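Local coordinates for oxysterol-binding protein homolog 1 (Saccharomyces cerevisiae, PDB 5H28) that transfers sterols and other lipids between membranes through the cytosol, this piece being its ankyrin-repeat domain, which targets it to the nucleus-vacuole junction by interacting with NVJ1, at residues C202-K214 / L249-T263. Residues are numbered along the deposited sequence; the frame is centred on the assembly and turned at random.
Sequences CRWLLEHGADPFK and LLERATREQSVIDVT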
ATOM      1  N   CYS A 202     -15.855   3.549 -16.203  1.00  6.90           N
ATOM      2  CA  CYS A 202     -16.405   2.275 -15.751  1.00  7.41           C
ATOM      3  C   CYS A 202     -15.471   1.138 -16.167  1.00  8.29           C
ATOM      4  O   CYS A 202     -15.161   0.264 -15.361  1.00  8.93           O
ATOM      5  CB  CYS A 202     -17.802   2.041 -16.334  1.00  6.52           C
ATOM      6  SG  CYS A 202     -19.106   3.049 -15.590  1.00  8.51           S
ATOM      7  N   ARG A 203     -15.020   1.157 -17.421  1.00  9.60           N
ATOM      8  CA  ARG A 203     -14.115   0.124 -17.922  1.00  9.71           C
ATOM      9  C   ARG A 203     -12.824   0.110 -17.110  1.00  9.70           C
ATOM     10  O   ARG A 203     -12.322  -0.955 -16.750  1.00  9.58           O
ATOM     11  CB  ARG A 203     -13.785   0.365 -19.399  1.00 10.62           C
ATOM     12  CG  ARG A 203     -14.947   0.161 -20.356  1.00 11.70           C
ATOM     13  CD  ARG A 203     -14.533   0.511 -21.783  1.00 13.38           C
ATOM     14  NE  ARG A 203     -15.656   0.453 -22.717  1.00 15.13           N
ATOM     15  CZ  ARG A 203     -16.229  -0.669 -23.138  1.00 15.05           C
ATOM     16  NH1 ARG A 203     -15.784  -1.845 -22.716  1.00 16.14           N
ATOM     17  NH2 ARG A 203     -17.257  -0.616 -23.972  1.00 16.29           N
ATOM     18  N   TRP A 204     -12.292   1.293 -16.817  1.00  8.83           N
ATOM     19  CA  TRP A 204     -11.056   1.408 -16.046  1.00  9.45           C
ATOM     20  C   TRP A 204     -11.243   0.813 -14.652  1.00 10.04           C
ATOM     21  O   TRP A 204     -10.399   0.069 -14.160  1.00  9.64           O
ATOM     22  CB  TRP A 204     -10.642   2.878 -15.920  1.00 10.33           C
ATOM     23  CG  TRP A 204      -9.246   3.072 -15.386  1.00 12.35           C
ATOM     24  CD1 TRP A 204      -8.096   3.200 -16.116  1.00 13.43           C
ATOM     25  CD2 TRP A 204      -8.854   3.146 -14.009  1.00 11.51           C
ATOM     26  NE1 TRP A 204      -7.017   3.351 -15.280  1.00 14.06           N
ATOM     27  CE2 TRP A 204      -7.452   3.320 -13.981  1.00 12.17           C
ATOM     28  CE3 TRP A 204      -9.551   3.079 -12.795  1.00 11.64           C
ATOM     29  CZ2 TRP A 204      -6.732   3.430 -12.784  1.00 10.77           C
ATOM     30  CZ3 TRP A 204      -8.835   3.187 -11.606  1.00 12.27           C
ATOM     31  CH2 TRP A 204      -7.439   3.361 -11.611  1.00 11.86           C
ATOM     32  N   LEU A 205     -12.360   1.144 -14.015  1.00  9.12           N
ATOM     33  CA  LEU A 205     -12.635   0.637 -12.679  1.00  8.59           C
ATOM     34  C   LEU A 205     -12.764  -0.882 -12.674  1.00  8.76           C
ATOM     35  O   LEU A 205     -12.214  -1.551 -11.798  1.00  9.11           O
ATOM     36  CB  LEU A 205     -13.905   1.291 -12.129  1.00  7.29           C
ATOM     37  CG  LEU A 205     -13.774   2.790 -11.832  1.00  6.87           C
ATOM     38  CD1 LEU A 205     -15.148   3.377 -11.580  1.00  8.17           C
ATOM     39  CD2 LEU A 205     -12.850   3.007 -10.632  1.00  9.53           C
ATOM     40  N   LEU A 206     -13.476  -1.426 -13.657  1.00  9.18           N
ATOM     41  CA  LEU A 206     -13.656  -2.868 -13.752  1.00 11.43           C
ATOM     42  C   LEU A 206     -12.316  -3.571 -13.925  1.00 12.37           C
ATOM     43  O   LEU A 206     -12.080  -4.619 -13.325  1.00 13.12           O
ATOM     44  CB  LEU A 206     -14.574  -3.217 -14.929  1.00 10.90           C
ATOM     45  CG  LEU A 206     -16.089  -3.123 -14.715  1.00 13.11           C
ATOM     46  CD1 LEU A 206     -16.542  -4.223 -13.777  1.00 13.80           C
ATOM     47  CD2 LEU A 206     -16.462  -1.774 -14.160  1.00 19.03           C
ATOM     48  N   GLU A 207     -11.432  -2.993 -14.732  1.00 12.56           N
ATOM     49  CA  GLU A 207     -10.130  -3.609 -14.953  1.00 15.12           C
ATOM     50  C   GLU A 207      -9.227  -3.498 -13.729  1.00 14.41           C
ATOM     51  O   GLU A 207      -8.216  -4.195 -13.632  1.00 15.76           O
ATOM     52  CB  GLU A 207      -9.439  -3.001 -16.182  1.00 19.79           C
ATOM     53  CG  GLU A 207      -9.176  -1.511 -16.110  1.00 26.36           C
ATOM     54  CD  GLU A 207      -8.413  -0.997 -17.319  1.00 30.50           C
ATOM     55  OE1 GLU A 207      -7.242  -1.395 -17.495  1.00 32.74           O
ATOM     56  OE2 GLU A 207      -8.987  -0.199 -18.093  1.00 33.43           O
ATOM     57  N   HIS A 208      -9.592  -2.629 -12.790  1.00 13.94           N
ATOM     58  CA  HIS A 208      -8.798  -2.465 -11.580  1.00 13.70           C
ATOM     59  C   HIS A 208      -9.423  -3.068 -10.326  1.00 13.88           C
ATOM     60  O   HIS A 208      -9.101  -2.663  -9.210  1.00 15.09           O
ATOM     61  CB  HIS A 208      -8.471  -0.989 -11.345  1.00 14.40           C
ATOM     62  CG  HIS A 208      -7.420  -0.458 -12.267  1.00 15.27           C
ATOM     63  ND1 HIS A 208      -7.673  -0.160 -13.588  1.00 16.45           N
ATOM     64  CD2 HIS A 208      -6.099  -0.234 -12.076  1.00 18.87           C
ATOM     65  CE1 HIS A 208      -6.551   0.225 -14.171  1.00 18.07           C
ATOM     66  NE2 HIS A 208      -5.581   0.189 -13.276  1.00 18.62           N
ATOM     67  N   GLY A 209     -10.324  -4.029 -10.508  1.00 13.66           N
ATOM     68  CA  GLY A 209     -10.921  -4.683  -9.358  1.00 13.46           C
ATOM     69  C   GLY A 209     -12.386  -4.457  -9.044  1.00 12.38           C
ATOM     70  O   GLY A 209     -12.952  -5.198  -8.242  1.00 12.96           O
ATOM     71  N   ALA A 210     -13.010  -3.451  -9.651  1.00 11.32           N
ATOM     72  CA  ALA A 210     -14.421  -3.192  -9.379  1.00 11.47           C
ATOM     73  C   ALA A 210     -15.235  -4.433  -9.729  1.00 10.64           C
ATOM     74  O   ALA A 210     -15.077  -5.003 -10.807  1.00 11.19           O
ATOM     75  CB  ALA A 210     -14.904  -1.996 -10.183  1.00  8.60           C
ATOM     76  N   ASP A 211     -16.109  -4.835  -8.812  1.00 10.40           N
ATOM     77  CA  ASP A 211     -16.944  -6.023  -8.983  1.00 10.03           C
ATOM     78  C   ASP A 211     -18.392  -5.690  -9.366  1.00  9.22           C
ATOM     79  O   ASP A 211     -19.080  -4.971  -8.645  1.00  8.83           O
ATOM     80  CB  ASP A 211     -16.901  -6.837  -7.681  1.00 11.85           C
ATOM     81  CG  ASP A 211     -17.869  -8.006  -7.672  1.00 11.84           C
ATOM     82  OD1 ASP A 211     -18.252  -8.487  -8.757  1.00 13.29           O
ATOM     83  OD2 ASP A 211     -18.234  -8.456  -6.564  1.00 15.76           O
ATOM     84  N   PRO A 212     -18.871  -6.209 -10.514  1.00  8.92           N
ATOM     85  CA  PRO A 212     -20.243  -5.947 -10.964  1.00  9.53           C
ATOM     86  C   PRO A 212     -21.312  -6.613 -10.094  1.00  9.18           C
ATOM     87  O   PRO A 212     -22.503  -6.331 -10.231  1.00 11.26           O
ATOM     88  CB  PRO A 212     -20.244  -6.474 -12.398  1.00 11.07           C
ATOM     89  CG  PRO A 212     -19.289  -7.632 -12.320  1.00 10.12           C
ATOM     90  CD  PRO A 212     -18.154  -7.055 -11.489  1.00  8.96           C
ATOM     91  N   PHE A 213     -20.875  -7.490  -9.194  1.00  8.26           N
ATOM     92  CA  PHE A 213     -21.785  -8.197  -8.295  1.00  8.81           C
ATOM     93  C   PHE A 213     -21.988  -7.446  -6.984  1.00  9.28           C
ATOM     94  O   PHE A 213     -22.854  -7.798  -6.189  1.00  9.21           O
ATOM     95  CB  PHE A 213     -21.234  -9.590  -7.976  1.00  8.95           C
ATOM     96  CG  PHE A 213     -21.358 -10.570  -9.103  1.00 10.79           C
ATOM     97  CD1 PHE A 213     -22.563 -11.220  -9.345  1.00 11.76           C
ATOM     98  CD2 PHE A 213     -20.270 -10.848  -9.920  1.00 11.26           C
ATOM     99  CE1 PHE A 213     -22.679 -12.140 -10.386  1.00 12.76           C
ATOM    100  CE2 PHE A 213     -20.374 -11.764 -10.961  1.00 12.61           C
ATOM    101  CZ  PHE A 213     -21.581 -12.411 -11.195  1.00 13.01           C
ATOM    102  N   LYS A 214     -21.189  -6.410  -6.761  1.00  8.15           N
ATOM    103  CA  LYS A 214     -21.280  -5.646  -5.523  1.00  8.84           C
ATOM    104  C   LYS A 214     -22.488  -4.719  -5.462  1.00  8.73           C
ATOM    105  O   LYS A 214     -22.767  -3.975  -6.405  1.00 10.10           O
ATOM    106  CB  LYS A 214     -20.002  -4.828  -5.323  1.00  9.95           C
ATOM    107  CG  LYS A 214     -19.900  -4.150  -3.968  1.00 12.22           C
ATOM    108  CD  LYS A 214     -19.739  -5.175  -2.853  1.00 16.74           C
ATOM    109  CE  LYS A 214     -19.699  -4.510  -1.490  1.00 19.73           C
ATOM    110  NZ  LYS A 214     -19.425  -5.497  -0.412  1.00 23.33           N
ATOM    111  N   LEU A 249     -21.356  -3.777 -21.392  1.00 11.86           N
ATOM    112  CA  LEU A 249     -20.119  -3.821 -20.615  1.00 12.01           C
ATOM    113  C   LEU A 249     -20.326  -4.543 -19.288  1.00 11.39           C
ATOM    114  O   LEU A 249     -19.558  -5.431 -18.920  1.00 11.97           O
ATOM    115  CB  LEU A 249     -19.615  -2.401 -20.337  1.00 11.60           C
ATOM    116  CG  LEU A 249     -18.504  -2.280 -19.287  1.00 11.14           C
ATOM    117  CD1 LEU A 249     -17.245  -2.978 -19.778  1.00 14.57           C
ATOM    118  CD2 LEU A 249     -18.225  -0.814 -19.005  1.00 11.93           C
ATOM    119  N   LEU A 250     -21.370  -4.159 -18.568  1.00 11.19           N
ATOM    120  CA  LEU A 250     -21.650  -4.773 -17.281  1.00 10.67           C
ATOM    121  C   LEU A 250     -22.080  -6.233 -17.402  1.00 11.56           C
ATOM    122  O   LEU A 250     -21.781  -7.042 -16.524  1.00 10.96           O
ATOM    123  CB  LEU A 250     -22.699  -3.949 -16.532  1.00  9.86           C
ATOM    124  CG  LEU A 250     -22.183  -2.553 -16.167  1.00 10.97           C
ATOM    125  CD1 LEU A 250     -23.317  -1.695 -15.641  1.00  9.53           C
ATOM    126  CD2 LEU A 250     -21.072  -2.674 -15.129  1.00 12.04           C
ATOM    127  N   GLU A 251     -22.775  -6.579 -18.481  1.00 11.80           N
ATOM    128  CA  GLU A 251     -23.198  -7.964 -18.672  1.00 12.02           C
ATOM    129  C   GLU A 251     -21.971  -8.834 -18.916  1.00 12.15           C
ATOM    130  O   GLU A 251     -21.860  -9.937 -18.376  1.00 12.36           O
ATOM    131  CB  GLU A 251     -24.180  -8.067 -19.844  1.00 12.67           C
ATOM    132  CG  GLU A 251     -25.565  -7.540 -19.501  1.00 15.37           C
ATOM    133  CD  GLU A 251     -26.503  -7.480 -20.690  1.00 18.57           C
ATOM    134  OE1 GLU A 251     -27.705  -7.213 -20.475  1.00 21.22           O
ATOM    135  OE2 GLU A 251     -26.046  -7.691 -21.835  1.00 19.92           O
ATOM    136  N   ARG A 252     -21.049  -8.323 -19.724  1.00 12.65           N
ATOM    137  CA  ARG A 252     -19.810  -9.027 -20.037  1.00 14.07           C
ATOM    138  C   ARG A 252     -18.966  -9.166 -18.773  1.00 14.33           C
ATOM    139  O   ARG A 252     -18.427 -10.237 -18.486  1.00 14.55           O
ATOM    140  CB  ARG A 252     -19.017  -8.252 -21.096  1.00 16.93           C
ATOM    141  CG  ARG A 252     -17.645  -8.836 -21.401  1.00 20.95           C
ATOM    142  CD  ARG A 252     -16.897  -8.006 -22.437  1.00 25.55           C
ATOM    143  NE  ARG A 252     -15.559  -8.541 -22.686  1.00 29.77           N
ATOM    144  CZ  ARG A 252     -14.698  -8.044 -23.568  1.00 31.05           C
ATOM    145  NH1 ARG A 252     -13.505  -8.607 -23.715  1.00 33.21           N
ATOM    146  NH2 ARG A 252     -15.023  -6.989 -24.303  1.00 32.14           N
ATOM    147  N   ALA A 253     -18.860  -8.077 -18.019  1.00 13.64           N
ATOM    148  CA  ALA A 253     -18.078  -8.072 -16.788  1.00 13.17           C
ATOM    149  C   ALA A 253     -18.652  -9.051 -15.776  1.00 13.61           C
ATOM    150  O   ALA A 253     -17.910  -9.682 -15.025  1.00 14.63           O
ATOM    151  CB  ALA A 253     -18.041  -6.667 -16.197  1.00 13.58           C
ATOM    152  N   THR A 254     -19.974  -9.174 -15.754  1.00 12.86           N
ATOM    153  CA  THR A 254     -20.628 -10.089 -14.830  1.00 12.59           C
ATOM    154  C   THR A 254     -20.233 -11.525 -15.172  1.00 14.76           C
ATOM    155  O   THR A 254     -20.100 -12.369 -14.286  1.00 15.40           O
ATOM    156  CB  THR A 254     -22.162  -9.923 -14.884  1.00 13.67           C
ATOM    157  OG1 THR A 254     -22.508  -8.597 -14.462  1.00 13.46           O
ATOM    158  CG2 THR A 254     -22.847 -10.919 -13.966  1.00 14.79           C
ATOM    159  N   ARG A 255     -20.031 -11.793 -16.459  1.00 15.80           N
ATOM    160  CA  ARG A 255     -19.635 -13.126 -16.900  1.00 17.08           C
ATOM    161  C   ARG A 255     -18.145 -13.371 -16.658  1.00 17.86           C
ATOM    162  O   ARG A 255     -17.742 -14.474 -16.288  1.00 19.46           O
ATOM    163  CB  ARG A 255     -19.943 -13.314 -18.393  1.00 17.57           C
ATOM    164  CG  ARG A 255     -21.424 -13.313 -18.750  1.00 19.65           C
ATOM    165  CD  ARG A 255     -21.641 -13.735 -20.204  1.00 22.84           C
ATOM    166  NE  ARG A 255     -21.068 -12.792 -21.163  1.00 24.41           N
ATOM    167  CZ  ARG A 255     -21.665 -11.677 -21.575  1.00 25.63           C
ATOM    168  NH1 ARG A 255     -21.057 -10.881 -22.447  1.00 23.76           N
ATOM    169  NH2 ARG A 255     -22.873 -11.361 -21.129  1.00 25.74           N
ATOM    170  N   GLU A 256     -17.337 -12.331 -16.856  1.00 18.09           N
ATOM    171  CA  GLU A 256     -15.886 -12.420 -16.696  1.00 18.38           C
ATOM    172  C   GLU A 256     -15.328 -12.296 -15.278  1.00 17.45           C
ATOM    173  O   GLU A 256     -14.260 -12.835 -14.986  1.00 18.23           O
ATOM    174  CB  GLU A 256     -15.205 -11.355 -17.563  1.00 20.32           C
ATOM    175  CG  GLU A 256     -15.417 -11.497 -19.056  1.00 24.49           C
ATOM    176  CD  GLU A 256     -14.738 -10.386 -19.846  1.00 25.69           C
ATOM    177  OE1 GLU A 256     -14.803 -10.417 -21.092  1.00 26.94           O
ATOM    178  OE2 GLU A 256     -14.142  -9.484 -19.221  1.00 27.05           O
ATOM    179  N   GLN A 257     -16.033 -11.581 -14.407  1.00 15.41           N
ATOM    180  CA  GLN A 257     -15.570 -11.356 -13.035  1.00 14.32           C
ATOM    181  C   GLN A 257     -14.872 -12.553 -12.387  1.00 14.65           C
ATOM    182  O   GLN A 257     -13.764 -12.414 -11.863  1.00 15.41           O
ATOM    183  CB  GLN A 257     -16.738 -10.884 -12.160  1.00 13.84           C
ATOM    184  CG  GLN A 257     -16.354 -10.471 -10.739  1.00 14.45           C
ATOM    185  CD  GLN A 257     -15.198  -9.487 -10.681  1.00 15.62           C
ATOM    186  OE1 GLN A 257     -15.058  -8.616 -11.541  1.00 15.68           O
ATOM    187  NE2 GLN A 257     -14.368  -9.616  -9.648  1.00 15.40           N
ATOM    188  N   SER A 258     -15.523 -13.713 -12.422  1.00 13.92           N
ATOM    189  CA  SER A 258     -14.986 -14.952 -11.859  1.00 15.63           C
ATOM    190  C   SER A 258     -14.949 -15.016 -10.329  1.00 15.88           C
ATOM    191  O   SER A 258     -15.380 -16.005  -9.734  1.00 16.93           O
ATOM    192  CB  SER A 258     -13.587 -15.225 -12.423  1.00 16.69           C
ATOM    193  OG  SER A 258     -13.641 -15.443 -13.823  1.00 20.25           O
ATOM    194  N   VAL A 259     -14.439 -13.970  -9.690  1.00 14.60           N
ATOM    195  CA  VAL A 259     -14.374 -13.950  -8.232  1.00 15.57           C
ATOM    196  C   VAL A 259     -15.271 -12.863  -7.643  1.00 13.88           C
ATOM    197  O   VAL A 259     -14.983 -11.670  -7.746  1.00 15.81           O
ATOM    198  CB  VAL A 259     -12.924 -13.752  -7.740  1.00 17.29           C
ATOM    199  CG1 VAL A 259     -12.319 -12.530  -8.387  1.00 20.40           C
ATOM    200  CG2 VAL A 259     -12.901 -13.632  -6.221  1.00 18.50           C
ATOM    201  N   ILE A 260     -16.365 -13.298  -7.027  1.00 13.07           N
ATOM    202  CA  ILE A 260     -17.341 -12.395  -6.425  1.00 12.99           C
ATOM    203  C   ILE A 260     -16.870 -11.917  -5.059  1.00 13.01           C
ATOM    204  O   ILE A 260     -16.413 -12.715  -4.245  1.00 14.77           O
ATOM    205  CB  ILE A 260     -18.712 -13.104  -6.248  1.00 12.30           C
ATOM    206  CG1 ILE A 260     -19.250 -13.563  -7.604  1.00 14.36           C
ATOM    207  CG2 ILE A 260     -19.704 -12.166  -5.576  1.00 15.40           C
ATOM    208  CD1 ILE A 260     -20.529 -14.378  -7.511  1.00 15.26           C
ATOM    209  N   ASP A 261     -16.980 -10.618  -4.800  1.00 12.09           N
ATOM    210  CA  ASP A 261     -16.567 -10.096  -3.505  1.00 13.55           C
ATOM    211  C   ASP A 261     -17.555 -10.623  -2.465  1.00 13.81           C
ATOM    212  O   ASP A 261     -18.768 -10.552  -2.659  1.00 15.98           O
ATOM    213  CB  ASP A 261     -16.576  -8.565  -3.513  1.00 17.18           C
ATOM    214  CG  ASP A 261     -15.927  -7.974  -2.277  1.00 20.24           C
ATOM    215  OD1 ASP A 261     -14.729  -8.244  -2.050  1.00 23.65           O
ATOM    216  OD2 ASP A 261     -16.612  -7.243  -1.530  1.00 24.16           O
ATOM    217  N   VAL A 262     -17.036 -11.170  -1.372  1.00 12.02           N
ATOM    218  CA  VAL A 262     -17.886 -11.711  -0.319  1.00 11.11           C
ATOM    219  C   VAL A 262     -17.753 -10.904   0.963  1.00 10.58           C
ATOM    220  O   VAL A 262     -16.650 -10.735   1.481  1.00 11.43           O
ATOM    221  CB  VAL A 262     -17.529 -13.188  -0.015  1.00  9.79           C
ATOM    222  CG1 VAL A 262     -18.299 -13.673   1.206  1.00 11.16           C
ATOM    223  CG2 VAL A 262     -17.857 -14.062  -1.219  1.00 10.97           C
ATOM    224  N   THR A 263     -18.883 -10.403   1.460  1.00 10.80           N
ATOM    225  CA  THR A 263     -18.915  -9.620   2.693  1.00 11.87           C
ATOM    226  C   THR A 263     -20.160  -9.980   3.497  1.00 13.72           C
ATOM    227  O   THR A 263     -21.018 -10.736   3.022  1.00 12.24           O
ATOM    228  CB  THR A 263     -18.937  -8.101   2.408  1.00 13.03           C
ATOM    229  OG1 THR A 263     -20.135  -7.757   1.704  1.00 14.55           O
ATOM    230  CG2 THR A 263     -17.732  -7.700   1.570  1.00 14.02           C
TER
HETATM  231  O   HOH W   1     -12.515  -7.789  -7.850  1.00 17.40           O
HETATM  232  O   HOH W   2     -13.089  -6.739 -11.576  1.00 19.87           O
HETATM  233  O   HOH W   3     -20.024  -8.812  -4.471  1.00 13.05           O
HETATM  234  O   HOH W   4     -20.504  -8.258  -1.505  1.00 20.24           O
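Leu206 meets Ala253 where helix 202-207, part of what is predicted to be the third ankyrin repeat and ended by a Schellman motif at Gly209, runs nearly parallel (5°) to helix 249-256 of the C-terminal end. The axes of these two pieces are 11.4 Å apart, so leucines bridge the gap: CD1 of Leu206 reaches CB of Ala253, and CD2 of Leu249 reaches CB of Cys202. Beyond them the turn 211-214 carries most of the contact, and Pro212 lays its ring on Ala253 and Thr254. Gln257 can be followed outward. Its CB sits at the edge of the Phe213 ring, CG lies 3.4 Å from OD1 of Asp211, and the bend at chi2 (51°) swings the amide back beside Pro212, whose CD lies 3.5 Å from OE1. NE2 then donates almost straight (174°) to Val259 O, fixing which way the amide faces. Ile260 lays CG1, an aliphatic CH2 suited to an aromatic face, over Phe213 in a CH-pi contact. Asp211 suits its place because its two carboxylate oxygens serve the turn and the C-terminal tail: OD1 closes an Asx turn onto Phe213 N, while OD2 receives Asp261 N. Replacing it with an alanine would probably leave both amides without their acceptor and the C-terminal tail less firmly held to the turn. Water 3 donates to Asp211 OD2 and Asp261 O, 2.8 Å from each.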